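NAD-dependent epimerase/dehydratase (Methylobacillus flagellatus KT, PDB 3GPI) is of unknown function but probably binds a nicotinamide dinucleotide in a Rossmann-type fold and may act as an epimerase, dehydratase or dehydrogenase. Local coordinates at residues A[28-36]-A[43-51]; A[175-185]-A[213-224]. One frame throughout, in Å; residues are numbered along the deposited sequence.

Contact 1: A[28-36]-A[43-51]; sequences EVTGLRRSA and VQTLIADVT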
# COMPACT_ATOMS: atom_id res chain seq x y z
N GLU A 28 19.29 -6.21 7.19
CA GLU A 28 19.03 -5.85 8.58
C GLU A 28 17.82 -4.96 8.56
O GLU A 28 17.85 -3.90 7.96
CB GLU A 28 20.24 -5.12 9.19
CG GLU A 28 20.06 -4.80 10.66
CD GLU A 28 21.28 -4.11 11.26
OE1 GLU A 28 22.41 -4.40 10.83
OE2 GLU A 28 21.10 -3.27 12.16
N VAL A 29 16.74 -5.39 9.18
CA VAL A 29 15.47 -4.69 9.14
C VAL A 29 14.97 -4.43 10.56
O VAL A 29 14.98 -5.34 11.41
CB VAL A 29 14.37 -5.53 8.42
CG1 VAL A 29 13.06 -4.74 8.35
CG2 VAL A 29 14.88 -6.02 7.02
N THR A 30 14.53 -3.21 10.81
CA THR A 30 13.90 -2.84 12.10
C THR A 30 12.63 -2.08 11.81
O THR A 30 12.58 -1.23 10.91
CB THR A 30 14.87 -1.94 12.94
OG1 THR A 30 16.11 -2.63 13.08
CG2 THR A 30 14.27 -1.65 14.34
N GLY A 31 11.59 -2.33 12.62
CA GLY A 31 10.34 -1.59 12.48
C GLY A 31 10.11 -0.60 13.61
O GLY A 31 10.68 -0.75 14.70
N LEU A 32 9.29 0.38 13.34
CA LEU A 32 8.86 1.32 14.35
C LEU A 32 7.35 1.09 14.47
O LEU A 32 6.61 1.28 13.49
CB LEU A 32 9.19 2.75 13.89
CG LEU A 32 9.16 3.95 14.84
CD1 LEU A 32 9.89 5.10 14.16
CD2 LEU A 32 7.71 4.34 15.15
N ARG A 33 6.90 0.72 15.68
CA ARG A 33 5.48 0.42 15.93
C ARG A 33 4.94 1.18 17.13
O ARG A 33 5.70 1.81 17.86
CB ARG A 33 5.35 -1.08 16.18
CG ARG A 33 5.97 -1.50 17.53
CD ARG A 33 5.59 -2.89 17.91
NE ARG A 33 6.47 -3.36 18.97
CZ ARG A 33 6.08 -3.59 20.22
NH1 ARG A 33 4.80 -3.43 20.58
NH2 ARG A 33 6.95 -4.02 21.11
N ARG A 34 3.62 1.12 17.33
CA ARG A 34 3.00 1.55 18.60
C ARG A 34 2.93 0.42 19.65
O ARG A 34 2.86 -0.77 19.29
CB ARG A 34 1.58 2.01 18.28
CG ARG A 34 1.48 3.16 17.29
CD ARG A 34 0.01 3.60 17.11
NE ARG A 34 -0.82 2.49 16.66
CZ ARG A 34 -1.08 2.21 15.39
NH1 ARG A 34 -0.60 2.99 14.42
NH2 ARG A 34 -1.82 1.16 15.08
N SER A 35 2.85 0.79 20.95
CA SER A 35 2.79 -0.21 22.04
C SER A 35 1.55 -1.10 21.98
O SER A 35 1.61 -2.26 22.35
CB SER A 35 2.90 0.44 23.41
OG SER A 35 1.79 1.25 23.68
N ALA A 36 0.45 -0.58 21.46
CA ALA A 36 -0.78 -1.37 21.35
C ALA A 36 -0.78 -2.36 20.18
O ALA A 36 -1.78 -3.06 19.95
CB ALA A 36 -1.99 -0.46 21.26
N VAL A 43 10.15 -10.66 14.87
CA VAL A 43 10.31 -9.39 14.20
C VAL A 43 10.99 -8.37 15.13
O VAL A 43 10.66 -8.26 16.33
CB VAL A 43 8.99 -8.81 13.60
CG1 VAL A 43 8.06 -8.38 14.67
CG2 VAL A 43 9.29 -7.62 12.74
N GLN A 44 11.94 -7.62 14.59
CA GLN A 44 12.71 -6.67 15.36
C GLN A 44 12.05 -5.31 15.27
O GLN A 44 11.98 -4.76 14.17
CB GLN A 44 14.11 -6.61 14.75
CG GLN A 44 15.01 -5.67 15.40
CD GLN A 44 15.87 -6.39 16.41
OE1 GLN A 44 15.64 -7.57 16.71
NE2 GLN A 44 16.85 -5.69 16.95
N THR A 45 11.52 -4.78 16.37
CA THR A 45 10.93 -3.45 16.35
C THR A 45 11.26 -2.69 17.63
O THR A 45 11.64 -3.31 18.61
CB THR A 45 9.36 -3.45 16.22
OG1 THR A 45 8.79 -3.99 17.42
CG2 THR A 45 8.86 -4.28 15.03
N LEU A 46 11.07 -1.37 17.57
CA LEU A 46 11.00 -0.50 18.74
C LEU A 46 9.66 0.21 18.75
O LEU A 46 8.98 0.33 17.73
CB LEU A 46 12.17 0.52 18.75
CG LEU A 46 12.18 1.55 17.62
CD1 LEU A 46 11.84 2.92 18.14
CD2 LEU A 46 13.56 1.58 16.96
N ILE A 47 9.27 0.67 19.94
CA ILE A 47 8.07 1.44 20.12
C ILE A 47 8.41 2.92 20.05
O ILE A 47 9.32 3.40 20.74
CB ILE A 47 7.38 1.07 21.49
CG1 ILE A 47 6.89 -0.39 21.47
CG2 ILE A 47 6.23 2.04 21.80
CD1 ILE A 47 6.65 -1.01 22.89
N ALA A 48 7.68 3.64 19.23
CA ALA A 48 7.77 5.08 19.20
C ALA A 48 6.51 5.69 18.61
O ALA A 48 5.65 4.97 18.10
CB ALA A 48 9.01 5.52 18.41
N ASP A 49 6.41 7.01 18.68
CA ASP A 49 5.25 7.74 18.20
C ASP A 49 5.76 8.79 17.28
O ASP A 49 6.39 9.76 17.72
CB ASP A 49 4.50 8.40 19.37
CG ASP A 49 3.24 9.15 18.92
OD1 ASP A 49 3.06 9.47 17.73
OD2 ASP A 49 2.40 9.44 19.79
N VAL A 50 5.50 8.61 15.98
CA VAL A 50 6.00 9.53 14.97
C VAL A 50 5.52 10.98 15.15
O VAL A 50 6.13 11.89 14.62
CB VAL A 50 5.76 9.02 13.53
CG1 VAL A 50 6.48 7.68 13.31
CG2 VAL A 50 4.25 8.90 13.24
N THR A 51 4.44 11.16 15.91
CA THR A 51 3.91 12.51 16.18
C THR A 51 4.61 13.20 17.35
O THR A 51 4.40 14.39 17.59
CB THR A 51 2.37 12.50 16.43
OG1 THR A 51 2.06 11.78 17.63
CG2 THR A 51 1.65 11.85 15.25
O HOH W 1 13.12 -7.50 11.90
O HOH W 2 17.63 -3.37 15.31
O HOH W 3 9.80 -3.74 20.68

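Contact 2: A[175-185]-A[213-224]; sequences WPARNAWTNRI and TDNQPLPVHDLL. With EDO (1,2-ethanediol), chain C; EDO (1,2-ethanediol), chain B.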
# COMPACT_ATOMS: atom_id res chain seq x y z
N TRP A 175 -25.10 -4.82 -0.87
CA TRP A 175 -24.23 -4.30 -1.92
C TRP A 175 -24.52 -2.82 -2.20
O TRP A 175 -25.65 -2.37 -2.06
CB TRP A 175 -24.34 -5.17 -3.19
CG TRP A 175 -23.82 -6.57 -2.99
CD1 TRP A 175 -23.21 -7.07 -1.87
CD2 TRP A 175 -23.84 -7.62 -3.95
NE1 TRP A 175 -22.86 -8.38 -2.08
CE2 TRP A 175 -23.22 -8.74 -3.35
CE3 TRP A 175 -24.32 -7.74 -5.28
CZ2 TRP A 175 -23.09 -9.98 -4.01
CZ3 TRP A 175 -24.16 -8.96 -5.94
CH2 TRP A 175 -23.56 -10.06 -5.30
N PRO A 176 -23.48 -2.05 -2.55
CA PRO A 176 -23.69 -0.59 -2.74
C PRO A 176 -24.61 -0.31 -3.93
O PRO A 176 -24.69 -1.12 -4.87
CB PRO A 176 -22.28 -0.06 -3.02
CG PRO A 176 -21.54 -1.26 -3.60
CD PRO A 176 -22.08 -2.44 -2.83
N ALA A 177 -25.34 0.80 -3.91
CA ALA A 177 -26.21 1.13 -5.02
C ALA A 177 -25.39 1.48 -6.27
O ALA A 177 -25.77 1.13 -7.38
CB ALA A 177 -27.13 2.32 -4.64
N ARG A 178 -24.30 2.19 -6.07
CA ARG A 178 -23.48 2.68 -7.18
C ARG A 178 -22.46 1.62 -7.56
O ARG A 178 -21.79 1.08 -6.68
CB ARG A 178 -22.75 3.94 -6.76
CG ARG A 178 -22.21 4.68 -7.92
CD ARG A 178 -20.85 5.15 -7.59
NE ARG A 178 -20.67 6.51 -8.01
CZ ARG A 178 -19.66 7.29 -7.63
NH1 ARG A 178 -18.69 6.83 -6.83
NH2 ARG A 178 -19.61 8.52 -8.09
N ASN A 179 -22.32 1.38 -8.85
CA ASN A 179 -21.40 0.36 -9.37
C ASN A 179 -20.11 0.98 -9.90
O ASN A 179 -19.90 1.07 -11.10
CB ASN A 179 -22.14 -0.46 -10.45
CG ASN A 179 -21.37 -1.64 -10.92
OD1 ASN A 179 -20.43 -2.08 -10.22
ND2 ASN A 179 -21.72 -2.19 -12.06
N ALA A 180 -19.26 1.40 -8.97
CA ALA A 180 -18.04 2.15 -9.29
C ALA A 180 -16.87 1.23 -9.60
O ALA A 180 -16.81 0.10 -9.13
CB ALA A 180 -17.71 3.04 -8.12
N TRP A 181 -15.91 1.73 -10.37
CA TRP A 181 -14.65 1.03 -10.56
C TRP A 181 -13.89 0.82 -9.26
O TRP A 181 -13.90 1.66 -8.36
CB TRP A 181 -13.76 1.84 -11.51
CG TRP A 181 -14.28 1.81 -12.90
CD1 TRP A 181 -15.05 2.79 -13.51
CD2 TRP A 181 -14.15 0.75 -13.83
NE1 TRP A 181 -15.36 2.40 -14.78
CE2 TRP A 181 -14.83 1.15 -15.02
CE3 TRP A 181 -13.48 -0.49 -13.81
CZ2 TRP A 181 -14.89 0.34 -16.16
CZ3 TRP A 181 -13.53 -1.30 -14.96
CH2 TRP A 181 -14.22 -0.87 -16.11
N THR A 182 -13.26 -0.35 -9.16
CA THR A 182 -12.43 -0.67 -8.00
C THR A 182 -11.05 -1.13 -8.47
O THR A 182 -10.94 -1.89 -9.47
CB THR A 182 -13.09 -1.75 -7.08
OG1 THR A 182 -13.28 -2.98 -7.81
CG2 THR A 182 -14.44 -1.27 -6.54
N ASN A 183 -10.04 -0.70 -7.72
CA ASN A 183 -8.63 -0.95 -8.02
C ASN A 183 -8.04 -1.56 -6.78
O ASN A 183 -8.34 -1.15 -5.66
CB ASN A 183 -7.91 0.34 -8.33
CG ASN A 183 -8.48 1.05 -9.55
OD1 ASN A 183 -8.14 0.74 -10.68
ND2 ASN A 183 -9.37 2.00 -9.30
N ARG A 184 -7.18 -2.55 -6.99
CA ARG A 184 -6.63 -3.29 -5.82
C ARG A 184 -5.18 -3.73 -6.00
O ARG A 184 -4.67 -3.82 -7.11
CB ARG A 184 -7.45 -4.57 -5.53
CG ARG A 184 -7.30 -5.63 -6.63
CD ARG A 184 -8.35 -6.78 -6.65
NE ARG A 184 -9.64 -6.13 -6.45
CZ ARG A 184 -10.19 -5.31 -7.32
NH1 ARG A 184 -9.75 -5.23 -8.57
NH2 ARG A 184 -11.23 -4.62 -6.94
N ILE A 185 -4.53 -4.00 -4.87
CA ILE A 185 -3.21 -4.60 -4.85
C ILE A 185 -3.21 -5.58 -3.70
O ILE A 185 -3.62 -5.26 -2.60
CB ILE A 185 -2.10 -3.49 -4.73
CG1 ILE A 185 -0.68 -4.09 -4.85
CG2 ILE A 185 -2.25 -2.68 -3.45
CD1 ILE A 185 -0.29 -4.53 -6.31
N THR A 213 -0.75 -1.10 -8.23
CA THR A 213 -2.10 -1.67 -8.45
C THR A 213 -1.97 -2.85 -9.40
O THR A 213 -0.96 -2.97 -10.09
CB THR A 213 -3.07 -0.57 -8.95
OG1 THR A 213 -4.43 -1.00 -8.80
CG2 THR A 213 -2.79 -0.18 -10.40
N ASP A 214 -2.96 -3.73 -9.41
CA ASP A 214 -2.86 -4.91 -10.27
C ASP A 214 -3.37 -4.63 -11.68
O ASP A 214 -3.64 -3.48 -12.00
CB ASP A 214 -3.50 -6.15 -9.64
CG ASP A 214 -5.04 -6.16 -9.73
OD1 ASP A 214 -5.65 -5.38 -10.48
OD2 ASP A 214 -5.61 -7.06 -9.09
N ASN A 215 -3.47 -5.66 -12.50
CA ASN A 215 -3.78 -5.48 -13.92
C ASN A 215 -5.24 -5.24 -14.25
O ASN A 215 -5.54 -4.87 -15.42
CB ASN A 215 -3.37 -6.75 -14.69
CG ASN A 215 -1.89 -6.99 -14.72
OD1 ASN A 215 -1.06 -6.11 -14.59
ND2 ASN A 215 -1.56 -8.24 -14.97
N GLN A 216 -6.17 -5.46 -13.31
CA GLN A 216 -7.59 -5.50 -13.71
C GLN A 216 -8.51 -4.77 -12.76
O GLN A 216 -9.09 -5.38 -11.88
CB GLN A 216 -8.09 -6.95 -13.87
CG GLN A 216 -7.44 -7.70 -15.07
CD GLN A 216 -8.15 -8.99 -15.41
OE1 GLN A 216 -9.37 -9.04 -15.51
NE2 GLN A 216 -7.39 -10.08 -15.61
N PRO A 217 -8.69 -3.47 -12.95
CA PRO A 217 -9.77 -2.79 -12.25
C PRO A 217 -11.10 -3.40 -12.72
O PRO A 217 -11.24 -3.84 -13.85
CB PRO A 217 -9.66 -1.33 -12.71
CG PRO A 217 -8.57 -1.26 -13.71
CD PRO A 217 -8.01 -2.61 -13.95
N LEU A 218 -12.10 -3.38 -11.85
CA LEU A 218 -13.42 -3.83 -12.29
C LEU A 218 -14.48 -3.13 -11.49
O LEU A 218 -14.24 -2.65 -10.38
CB LEU A 218 -13.61 -5.38 -12.27
CG LEU A 218 -13.79 -6.04 -10.90
CD1 LEU A 218 -14.01 -7.59 -11.08
CD2 LEU A 218 -12.56 -5.84 -10.03
N PRO A 219 -15.69 -3.07 -12.05
CA PRO A 219 -16.79 -2.49 -11.30
C PRO A 219 -17.08 -3.34 -10.07
O PRO A 219 -16.99 -4.58 -10.14
CB PRO A 219 -17.97 -2.59 -12.29
CG PRO A 219 -17.34 -2.62 -13.64
CD PRO A 219 -16.09 -3.47 -13.40
N VAL A 220 -17.45 -2.69 -8.97
CA VAL A 220 -17.59 -3.38 -7.68
C VAL A 220 -18.63 -4.53 -7.77
O VAL A 220 -18.46 -5.57 -7.17
CB VAL A 220 -17.87 -2.39 -6.52
CG1 VAL A 220 -19.27 -1.74 -6.63
CG2 VAL A 220 -17.66 -3.04 -5.17
N HIS A 221 -19.69 -4.33 -8.54
CA HIS A 221 -20.68 -5.40 -8.66
C HIS A 221 -20.16 -6.61 -9.38
O HIS A 221 -20.58 -7.71 -9.08
CB HIS A 221 -21.99 -4.89 -9.32
CG HIS A 221 -22.88 -4.17 -8.35
ND1 HIS A 221 -24.03 -4.75 -7.85
CD2 HIS A 221 -22.78 -2.94 -7.77
CE1 HIS A 221 -24.60 -3.90 -7.01
NE2 HIS A 221 -23.87 -2.80 -6.94
N ASP A 222 -19.24 -6.43 -10.33
CA ASP A 222 -18.67 -7.60 -10.96
C ASP A 222 -17.81 -8.39 -9.98
O ASP A 222 -17.81 -9.62 -9.99
CB ASP A 222 -17.83 -7.22 -12.18
CG ASP A 222 -18.66 -6.76 -13.37
OD1 ASP A 222 -19.90 -6.89 -13.35
OD2 ASP A 222 -18.02 -6.27 -14.31
N LEU A 223 -17.07 -7.70 -9.13
CA LEU A 223 -16.25 -8.38 -8.14
C LEU A 223 -17.14 -9.09 -7.12
O LEU A 223 -16.89 -10.24 -6.80
CB LEU A 223 -15.34 -7.35 -7.44
CG LEU A 223 -14.49 -7.94 -6.33
CD1 LEU A 223 -13.56 -9.07 -6.82
CD2 LEU A 223 -13.66 -6.87 -5.66
N LEU A 224 -18.17 -8.40 -6.64
CA LEU A 224 -19.08 -8.98 -5.64
C LEU A 224 -19.79 -10.20 -6.21
O LEU A 224 -19.87 -11.20 -5.51
CB LEU A 224 -20.05 -7.93 -5.13
CG LEU A 224 -19.45 -6.86 -4.25
CD1 LEU A 224 -20.44 -5.69 -4.16
CD2 LEU A 224 -19.07 -7.42 -2.86
C1 EDO C . -10.80 1.66 -6.07
O1 EDO C . -11.03 0.57 -5.21
C2 EDO C . -9.44 2.22 -5.86
O2 EDO C . -9.24 3.46 -6.47
C1 EDO B . -10.79 -4.75 -3.09
O1 EDO B . -10.46 -5.95 -3.70
C2 EDO B . -11.19 -3.93 -4.26
O2 EDO B . -12.56 -3.70 -4.08
O HOH W 4 -20.91 -4.31 -13.94
O HOH W 5 -5.98 -1.00 -11.08
O HOH W 6 -8.16 -7.22 -10.07
O HOH W 7 -7.06 -3.18 -9.80

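Contact 1: A[28-36]-A[43-51]
The guanidinium of R33 has one face covered by I47, whose CG1 stands 3.5 Å from R33 CZ and over the centre of the group. At its edge, R33 NE donates to T45 OG1 over 2.9 Å, with the hydroxyl oxygen only 10° out of the guanidinium plane. R33 NH2 reaches a water that also donates to the carbonyl of T45, and NH1 has a weak bond to Q37 O. A chi1 of 68° sets T45 OG1 between the backbone N and the carbonyl carbon, on the side where R33 NE arrives. Beneath the side chains the backbones pair as parallel strands, their axes 4.7 Å apart: G31 N binds Q44 O, G31 O takes L46 N, R33 N meets L46 O, and R33 O accepts from A48 N, the four forming the alternating pattern of a parallel pair. On the other face L32 CD2 touches A48 CB at 3.7 Å and V50 CG1 at 4.0 Å. Strand 29-33 bonds strand 6-9 along its other edge, as in the nucleotide-binding half of a Rossmann fold. The chemistry thus combines aliphatic packing at L32 with a cation whose orientation is set by the near in-plane bond to T45 OG1 and by I47 over one face.

Contact 2: A[175-185]-A[213-224]
R184, H221 and W175 bury the most surface here. R184 CG lies 3.3 Å from D214 OD2, and the chain then bends at chi3 (45°), which brings the guanidinium back beside L218 and L223. The charges of R184 and D214 stay beyond salt-bridge range; one water joins R184 NH1, D214 OD2 and Q216 O, while R184 NE binds a 1,2-ethanediol probably left from crystallisation. In the backbone, D214 N donates to R184 O.

H221, in the first turn of helix 220-230, is gripped twice. Its NE2 donates to P176 O over 2.8 Å, the oxygen lying near the ring plane, and its backbone N bonds N179 OD1 at 2.9 Å, entering 36° above the amide plane. One residue earlier, V220 N donates to A180 O at 2.9 Å. W175 lies under L224, whose CD1 sits 3.8 Å from the centroid of the five-membered ring in a CH-pi contact; W175 NE1 donates to Q168 O. Were W175 replaced by an alanine, the L224 methyl and Q168 O would probably lose their mates.

Between these ends T182 and L218 form an antiparallel hydrogen-bonded pair that joins strand 181-186 to 218-219 at an edge of the main sheet; L218 O accepts both T182 N and T182 OG1, from opposite faces of its plane. P219, at the N-cap position, sets CG 4.3 Å from the centroid of the W181 six-membered ring. A180 O and N179 OD1 thus take the first N-H groups of helix 220-230, whereas at the far end water mediates between an arginine and an aspartate whose charges would probably still attract.

How the contacts relate
Contact 1 closes along the chain before contact 2 opens, and the two lie on opposite sides of the chain's centre. Their centres are 34 Å apart and their nearest atoms about 19 Å, so neither touches the other. One mixed sheet nevertheless reaches both: strand 45-47 pairs with 29-33, which continues through 6-9, 66-69, 103-109 and 149-158 to strand 181-186 and its antiparallel neighbour 218-219. Contact 1 thus belongs to the parallel, N-terminal part, near the glycine-rich GxGxxG-like turn that probably serves the dinucleotide. Contact 2 lies at the other end of this strand series, where strand 218-219 leads into helix 220-230. The two contacts therefore pair strands in different parts of one sheet.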